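PDB 1KTW: iota-carrageenase from Alteromonas sp. ATCC 43554, which hydrolyses the 1,4-beta-D-linkages of iota-carrageenan, a sulfated galactan of red algal cell walls, from within the chain and with inversion of anomeric configuration. Local coordinates for residues 56-61 with 76-81; 80-85 with 116-121; 41-46 with 69-74. All blocks are in the same frame, centred on the assembly; numbering follows the deposited sequence.

Of the paired segments, the helical 41-46 comes first, then strand segment 56-61, and the chain returns to each in turn. Contact 3 closes a loop when 69-74 packs against the helix; contact 1 closes the next when 76-81 pairs with 56-61. Their segments alternate, so the two loops cross, and they touch where Leu58 meets Leu42 and Ala45 and where Ile78 meets Met72. Contact 2 starts on the residues where contact 1 ends, sharing Val80 and Glu81, and reaches on to 116-121; it lies in series with contact 3. Contact 3 fastens the helix to the first coil, while contacts 1 and 2 join successive coils of the parallel beta-helix.

Contact 1: 56-61 with 76-81; sequences GTLLIP and VHIRVE. With CA (calcium ion), chain E.
Five backbone hydrogen bonds join Gly56, Leu58 and Ile60 to His77, Arg79 and Glu81 in a parallel ladder. Leu58 N reaches His77 O at 2.9 Å, and Arg79 N answers Leu58 O at 3.0 Å in a nearly straight bond. Glu81 N closes the ladder on Ile60 O. From there the Glu81 side chain, extended beyond CG, swings across the end of 56-61, and its carboxylate grips a calcium ion with both oxygens, OE1 and OE2 each 2.4 Å from the metal. OE1 also accepts a bond from Asn62 N and lies 3.3 Å from Pro61 CA. Arg79 bends at chi2 (-62°), bringing NH1 back to within 2.9 Å of Ile78 O; that oxygen lies in the guanidinium plane, while NH1 stands above the plane of the carbonyl. Ser112 bonds both NH1 and His77 ND1, and Thr57 OG1 turns to Gln18.

On the same side as Arg79, Leu59 CD1 comes 4.1 Å from Arg79 CB. The opposite face is apolar: Ile60 CD1 lies 3.9 Å from Ile78 CG2, with Leu58 and Val80 alongside. Leu58 presses on Leu42, Ala45 and Ile49 of helix 39-50, whereas Ile78 and Val80 meet Phe113. Strand 20-23 flanks 56-60 and strand 111-115 flanks 76-80, continuing the parallel stacking from coil to coil of the beta-helix.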
# COMPACT_ATOMS: atom_id res chain seq x y z
N GLY A 56 -19.44 0.36 23.63
CA GLY A 56 -19.39 -1.04 24.03
C GLY A 56 -18.63 -1.97 23.09
O GLY A 56 -17.99 -1.52 22.15
N THR A 57 -18.72 -3.27 23.37
CA THR A 57 -18.04 -4.32 22.60
C THR A 57 -19.01 -5.22 21.84
O THR A 57 -20.12 -5.49 22.30
CB THR A 57 -17.18 -5.19 23.55
OG1 THR A 57 -16.14 -4.38 24.12
CG2 THR A 57 -16.53 -6.37 22.80
N LEU A 58 -18.59 -5.66 20.65
CA LEU A 58 -19.41 -6.57 19.83
C LEU A 58 -18.58 -7.81 19.48
O LEU A 58 -17.49 -7.67 18.92
CB LEU A 58 -19.83 -5.90 18.53
CG LEU A 58 -20.55 -6.81 17.52
CD1 LEU A 58 -21.95 -7.14 18.04
CD2 LEU A 58 -20.64 -6.10 16.18
N LEU A 59 -19.06 -9.01 19.81
CA LEU A 59 -18.33 -10.24 19.47
C LEU A 59 -18.86 -10.88 18.19
O LEU A 59 -20.08 -11.04 18.03
CB LEU A 59 -18.43 -11.29 20.60
CG LEU A 59 -17.67 -12.60 20.32
CD1 LEU A 59 -16.16 -12.31 20.41
CD2 LEU A 59 -18.06 -13.69 21.32
N ILE A 60 -17.96 -11.23 17.28
CA ILE A 60 -18.37 -11.93 16.04
C ILE A 60 -17.87 -13.37 16.30
O ILE A 60 -16.67 -13.64 16.24
CB ILE A 60 -17.69 -11.31 14.79
CG1 ILE A 60 -18.18 -9.87 14.58
CG2 ILE A 60 -18.00 -12.17 13.55
CD1 ILE A 60 -17.65 -9.19 13.32
N PRO A 61 -18.79 -14.30 16.61
CA PRO A 61 -18.44 -15.70 16.91
C PRO A 61 -18.06 -16.62 15.73
O PRO A 61 -18.35 -16.31 14.58
CB PRO A 61 -19.67 -16.19 17.69
CG PRO A 61 -20.81 -15.51 16.96
CD PRO A 61 -20.26 -14.09 16.67
N VAL A 76 -17.19 2.09 19.34
CA VAL A 76 -17.53 0.70 19.02
C VAL A 76 -16.25 -0.16 18.97
O VAL A 76 -15.28 0.20 18.28
CB VAL A 76 -18.29 0.61 17.68
CG1 VAL A 76 -18.50 -0.87 17.28
CG2 VAL A 76 -19.67 1.32 17.82
N HIS A 77 -16.24 -1.27 19.70
CA HIS A 77 -15.07 -2.16 19.78
C HIS A 77 -15.41 -3.63 19.40
O HIS A 77 -16.03 -4.36 20.17
CB HIS A 77 -14.47 -2.04 21.19
CG HIS A 77 -14.07 -0.64 21.54
ND1 HIS A 77 -12.82 -0.13 21.23
CD2 HIS A 77 -14.78 0.40 22.05
CE1 HIS A 77 -12.79 1.16 21.53
NE2 HIS A 77 -13.96 1.51 22.03
N ILE A 78 -14.97 -4.03 18.21
CA ILE A 78 -15.25 -5.36 17.67
C ILE A 78 -14.16 -6.42 17.91
O ILE A 78 -12.97 -6.17 17.68
CB ILE A 78 -15.52 -5.23 16.14
CG1 ILE A 78 -16.74 -4.32 15.91
CG2 ILE A 78 -15.70 -6.63 15.49
CD1 ILE A 78 -17.05 -3.99 14.43
N ARG A 79 -14.57 -7.60 18.39
CA ARG A 79 -13.66 -8.72 18.64
C ARG A 79 -14.14 -9.92 17.81
O ARG A 79 -15.34 -10.17 17.73
CB ARG A 79 -13.63 -9.06 20.14
CG ARG A 79 -13.08 -7.90 21.01
CD ARG A 79 -11.62 -7.57 20.64
NE ARG A 79 -11.05 -6.47 21.42
CZ ARG A 79 -11.07 -5.18 21.07
NH1 ARG A 79 -11.64 -4.79 19.92
NH2 ARG A 79 -10.51 -4.28 21.87
N VAL A 80 -13.19 -10.66 17.21
CA VAL A 80 -13.49 -11.78 16.29
C VAL A 80 -12.85 -13.11 16.71
O VAL A 80 -11.62 -13.16 16.89
CB VAL A 80 -12.98 -11.41 14.86
CG1 VAL A 80 -13.38 -12.48 13.84
CG2 VAL A 80 -13.51 -10.03 14.44
N GLU A 81 -13.65 -14.17 16.83
CA GLU A 81 -13.11 -15.48 17.25
C GLU A 81 -12.14 -16.09 16.23
O GLU A 81 -12.21 -15.80 15.03
CB GLU A 81 -14.25 -16.47 17.61
CG GLU A 81 -15.08 -16.04 18.87
CD GLU A 81 -15.92 -17.17 19.51
OE1 GLU A 81 -16.70 -17.84 18.79
OE2 GLU A 81 -15.81 -17.39 20.75
CA CA E . -17.51 -19.13 20.70

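Contact 2: 80-85 with 116-121; sequences VESDVI and LGNGFL. With CA (calcium ion), chain G; CA (calcium ion), chain E.
Ser82 and Gly119 turn their carbonyl oxygens onto one calcium ion, Ser82 O and Gly119 O each 2.4 Å from the metal. Asn118 OD1 joins them at 2.3 Å from the ion, and a water bound by Asn118 O is a further ligand. Two turns present these oxygens: a type I turn from Glu81 to Val84 and a type II' turn from Leu116 to Gly119. A second water bridges Ser82 OG and Asn118 N. Next to the site, Leu116 N bonds Val80 O at 2.8 Å, and another water donates to both Val80 O and Leu116 O. Leu121 N bonds Val84 O at 3.1 Å, where the parallel pairing resumes at Ile85 and Leu121.

The Phe120 ring receives Val80 CG1 over one face, 3.7 Å from the ring centroid, and packs with Phe113 and Phe148. Replacing Phe120 by an alanine here would probably leave that methyl without its CH-pi partner and open a gap between Val80, Phe113 and Phe148.

Ser82 O and Gly119 O are only 3.1 Å apart, a closeness that would probably be repulsive without the cation; the calcium is thus likely to hold the two turns together as a structural cross-link.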
# COMPACT_ATOMS: atom_id res chain seq x y z
N VAL A 80 -13.19 -10.66 17.21
CA VAL A 80 -13.49 -11.78 16.29
C VAL A 80 -12.85 -13.11 16.71
O VAL A 80 -11.62 -13.16 16.89
CB VAL A 80 -12.98 -11.41 14.86
CG1 VAL A 80 -13.38 -12.48 13.84
CG2 VAL A 80 -13.51 -10.03 14.44
N GLU A 81 -13.65 -14.17 16.83
CA GLU A 81 -13.11 -15.48 17.25
C GLU A 81 -12.14 -16.09 16.23
O GLU A 81 -12.21 -15.80 15.03
CB GLU A 81 -14.25 -16.47 17.61
CG GLU A 81 -15.08 -16.04 18.87
CD GLU A 81 -15.92 -17.17 19.51
OE1 GLU A 81 -16.70 -17.84 18.79
OE2 GLU A 81 -15.81 -17.39 20.75
N SER A 82 -11.25 -16.94 16.72
CA SER A 82 -10.17 -17.54 15.93
C SER A 82 -10.45 -18.42 14.70
O SER A 82 -9.55 -18.63 13.88
CB SER A 82 -9.23 -18.31 16.85
OG SER A 82 -8.05 -18.65 16.15
N ASP A 83 -11.66 -18.96 14.58
CA ASP A 83 -11.98 -19.79 13.41
C ASP A 83 -12.98 -19.11 12.47
O ASP A 83 -13.62 -19.77 11.65
CB ASP A 83 -12.56 -21.14 13.85
CG ASP A 83 -11.50 -22.07 14.41
OD1 ASP A 83 -10.38 -22.12 13.86
OD2 ASP A 83 -11.79 -22.77 15.40
N VAL A 84 -13.11 -17.80 12.59
CA VAL A 84 -14.02 -17.03 11.76
C VAL A 84 -13.46 -16.84 10.35
O VAL A 84 -12.24 -16.72 10.17
CB VAL A 84 -14.29 -15.63 12.40
CG1 VAL A 84 -14.86 -14.68 11.38
CG2 VAL A 84 -15.26 -15.76 13.57
N ILE A 85 -14.36 -16.84 9.37
CA ILE A 85 -14.01 -16.60 7.98
C ILE A 85 -14.94 -15.47 7.52
O ILE A 85 -16.17 -15.55 7.68
CB ILE A 85 -14.22 -17.86 7.09
CG1 ILE A 85 -13.28 -18.99 7.55
CG2 ILE A 85 -13.94 -17.52 5.62
CD1 ILE A 85 -13.41 -20.29 6.74
N LEU A 116 -9.04 -12.53 17.92
CA LEU A 116 -8.59 -13.24 19.12
C LEU A 116 -7.65 -14.40 18.74
O LEU A 116 -7.66 -14.88 17.60
CB LEU A 116 -9.81 -13.79 19.88
CG LEU A 116 -10.82 -12.75 20.42
CD1 LEU A 116 -12.17 -13.43 20.74
CD2 LEU A 116 -10.26 -12.09 21.68
N GLY A 117 -6.83 -14.84 19.70
CA GLY A 117 -5.95 -15.98 19.47
C GLY A 117 -4.99 -15.84 18.31
O GLY A 117 -4.30 -14.81 18.19
N ASN A 118 -4.92 -16.86 17.45
CA ASN A 118 -4.01 -16.80 16.31
C ASN A 118 -4.55 -16.09 15.07
O ASN A 118 -3.96 -16.18 14.00
CB ASN A 118 -3.48 -18.21 15.95
CG ASN A 118 -4.54 -19.14 15.38
OD1 ASN A 118 -5.64 -18.73 14.98
ND2 ASN A 118 -4.20 -20.43 15.30
N GLY A 119 -5.65 -15.34 15.24
CA GLY A 119 -6.24 -14.57 14.15
C GLY A 119 -7.28 -15.26 13.30
O GLY A 119 -7.41 -16.49 13.36
N PHE A 120 -8.04 -14.49 12.52
CA PHE A 120 -9.07 -15.09 11.65
C PHE A 120 -8.69 -14.90 10.18
O PHE A 120 -7.59 -14.43 9.87
CB PHE A 120 -10.46 -14.47 11.92
CG PHE A 120 -10.52 -12.97 11.75
CD1 PHE A 120 -10.11 -12.11 12.77
CD2 PHE A 120 -10.97 -12.41 10.55
CE1 PHE A 120 -10.15 -10.71 12.60
CE2 PHE A 120 -11.01 -11.01 10.37
CZ PHE A 120 -10.60 -10.17 11.40
N LEU A 121 -9.61 -15.28 9.29
CA LEU A 121 -9.37 -15.18 7.84
C LEU A 121 -10.35 -14.31 7.06
O LEU A 121 -11.56 -14.37 7.29
CB LEU A 121 -9.42 -16.59 7.20
CG LEU A 121 -9.18 -16.69 5.69
CD1 LEU A 121 -7.69 -16.46 5.39
CD2 LEU A 121 -9.63 -18.08 5.17
CA CA G . -7.22 -18.90 13.37
CA CA E . -17.51 -19.13 20.70
O HOH W 1 -9.39 -14.18 15.45
O HOH W 2 -6.26 -19.39 18.47
O HOH W 3 -4.97 -18.09 12.17

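Contact 3: 41-46 with 69-74; sequences ALQRAI and GIQMKS
Gln43 leaves the helix with chi1 near trans (-173°) and then folds at chi2 (71°), which brings its amide up to the backbone of Gln71. The match is two-pronged: Gln71 N donates to Gln43 OE1 at 2.9 Å, and Gln43 NE2 donates to Gln71 O at 3.0 Å. Each donor lies in the plane of its acceptor carbonyl, on a lone pair; bonded at both ends, the Gln43 amide is fixed in rotation. A water donates to OE1 as well, and NE2 has a second acceptor in Asn47 OD1, a group that also receives Lys73 NZ.

Beside this pairing Ile46 carries the apolar contact, with its two branches divided. CD1 packs tightly against Ile70 CG2 at 3.5 Å and lies 3.6 Å from Met72 SD; CG2 instead rests 3.7 Å from Lys73 CG, on the aliphatic part of that side chain. One helical turn earlier, the Leu42 side chain crosses that of Ile70 at about a right angle, CD2 lying 4.0 Å from Ile70 CG1.

Ile70 and Met72 use their backbones to pair with strand 97-102, whereas the peptide groups of Gln71 meet the glutamine of the helix in place of another strand. Helix 39-50 thus covers an edge strand of the coil, as does the N-terminal capping helix characteristic of right-handed parallel beta-helices of the pectate lyase-like class.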
# COMPACT_ATOMS: atom_id res chain seq x y z
N ALA A 41 -27.38 -6.97 9.92
CA ALA A 41 -27.19 -7.31 11.33
C ALA A 41 -25.98 -6.59 11.93
O ALA A 41 -26.05 -6.09 13.06
CB ALA A 41 -27.05 -8.81 11.47
N LEU A 42 -24.87 -6.54 11.19
CA LEU A 42 -23.66 -5.87 11.69
C LEU A 42 -23.88 -4.35 11.78
O LEU A 42 -23.49 -3.73 12.77
CB LEU A 42 -22.45 -6.17 10.78
CG LEU A 42 -21.10 -5.48 11.13
CD1 LEU A 42 -20.74 -5.76 12.58
CD2 LEU A 42 -19.98 -5.99 10.21
N GLN A 43 -24.52 -3.74 10.78
CA GLN A 43 -24.73 -2.30 10.83
C GLN A 43 -25.66 -1.87 11.97
O GLN A 43 -25.43 -0.82 12.59
CB GLN A 43 -25.27 -1.77 9.50
CG GLN A 43 -25.35 -0.23 9.45
CD GLN A 43 -23.97 0.42 9.38
OE1 GLN A 43 -23.28 0.31 8.36
NE2 GLN A 43 -23.56 1.08 10.46
N ARG A 44 -26.69 -2.66 12.27
CA ARG A 44 -27.60 -2.33 13.38
C ARG A 44 -26.87 -2.49 14.71
O ARG A 44 -27.06 -1.71 15.64
CB ARG A 44 -28.86 -3.23 13.36
CG ARG A 44 -29.89 -2.83 12.29
CD ARG A 44 -31.22 -3.63 12.41
NE ARG A 44 -31.02 -5.06 12.20
CZ ARG A 44 -31.05 -5.97 13.17
NH1 ARG A 44 -31.28 -5.60 14.42
NH2 ARG A 44 -30.87 -7.26 12.87
N ALA A 45 -26.02 -3.52 14.80
CA ALA A 45 -25.24 -3.76 16.01
C ALA A 45 -24.35 -2.54 16.29
O ALA A 45 -24.29 -2.05 17.42
CB ALA A 45 -24.35 -5.00 15.83
N ILE A 46 -23.65 -2.08 15.26
CA ILE A 46 -22.75 -0.93 15.38
C ILE A 46 -23.51 0.33 15.81
O ILE A 46 -23.08 1.04 16.73
CB ILE A 46 -22.00 -0.69 14.04
CG1 ILE A 46 -21.03 -1.86 13.77
CG2 ILE A 46 -21.25 0.64 14.09
CD1 ILE A 46 -20.47 -1.88 12.31
N GLY A 69 -19.68 -2.64 2.46
CA GLY A 69 -20.09 -1.26 2.71
C GLY A 69 -20.48 -0.88 4.14
O GLY A 69 -21.28 0.04 4.34
N ILE A 70 -19.90 -1.56 5.12
CA ILE A 70 -20.24 -1.27 6.52
C ILE A 70 -19.69 0.09 6.99
O ILE A 70 -18.52 0.42 6.73
CB ILE A 70 -19.70 -2.39 7.45
CG1 ILE A 70 -20.14 -3.77 6.93
CG2 ILE A 70 -20.20 -2.17 8.88
CD1 ILE A 70 -21.67 -3.97 6.88
N GLN A 71 -20.52 0.88 7.68
CA GLN A 71 -20.09 2.19 8.20
C GLN A 71 -19.79 2.09 9.71
O GLN A 71 -20.71 1.90 10.52
CB GLN A 71 -21.18 3.25 7.99
CG GLN A 71 -21.64 3.39 6.54
CD GLN A 71 -20.55 3.89 5.63
OE1 GLN A 71 -20.06 5.01 5.79
NE2 GLN A 71 -20.16 3.06 4.66
N MET A 72 -18.52 2.20 10.09
CA MET A 72 -18.16 2.12 11.51
C MET A 72 -18.53 3.42 12.24
O MET A 72 -18.67 4.47 11.60
CB MET A 72 -16.66 1.81 11.67
CG MET A 72 -16.22 0.45 11.07
SD MET A 72 -17.04 -0.99 11.87
CE MET A 72 -16.81 -2.27 10.61
N LYS A 73 -18.69 3.34 13.56
CA LYS A 73 -19.09 4.50 14.38
C LYS A 73 -18.29 4.64 15.68
O LYS A 73 -17.65 3.69 16.12
CB LYS A 73 -20.58 4.39 14.72
CG LYS A 73 -21.51 4.25 13.49
CD LYS A 73 -21.55 5.54 12.68
CE LYS A 73 -22.39 5.40 11.39
NZ LYS A 73 -23.82 5.01 11.65
N SER A 74 -18.37 5.83 16.30
CA SER A 74 -17.64 6.13 17.53
C SER A 74 -17.97 5.23 18.72
O SER A 74 -19.12 4.84 18.95
CB SER A 74 -17.89 7.59 17.97
OG SER A 74 -17.38 8.52 17.02
O HOH W 4 -24.27 -0.21 6.06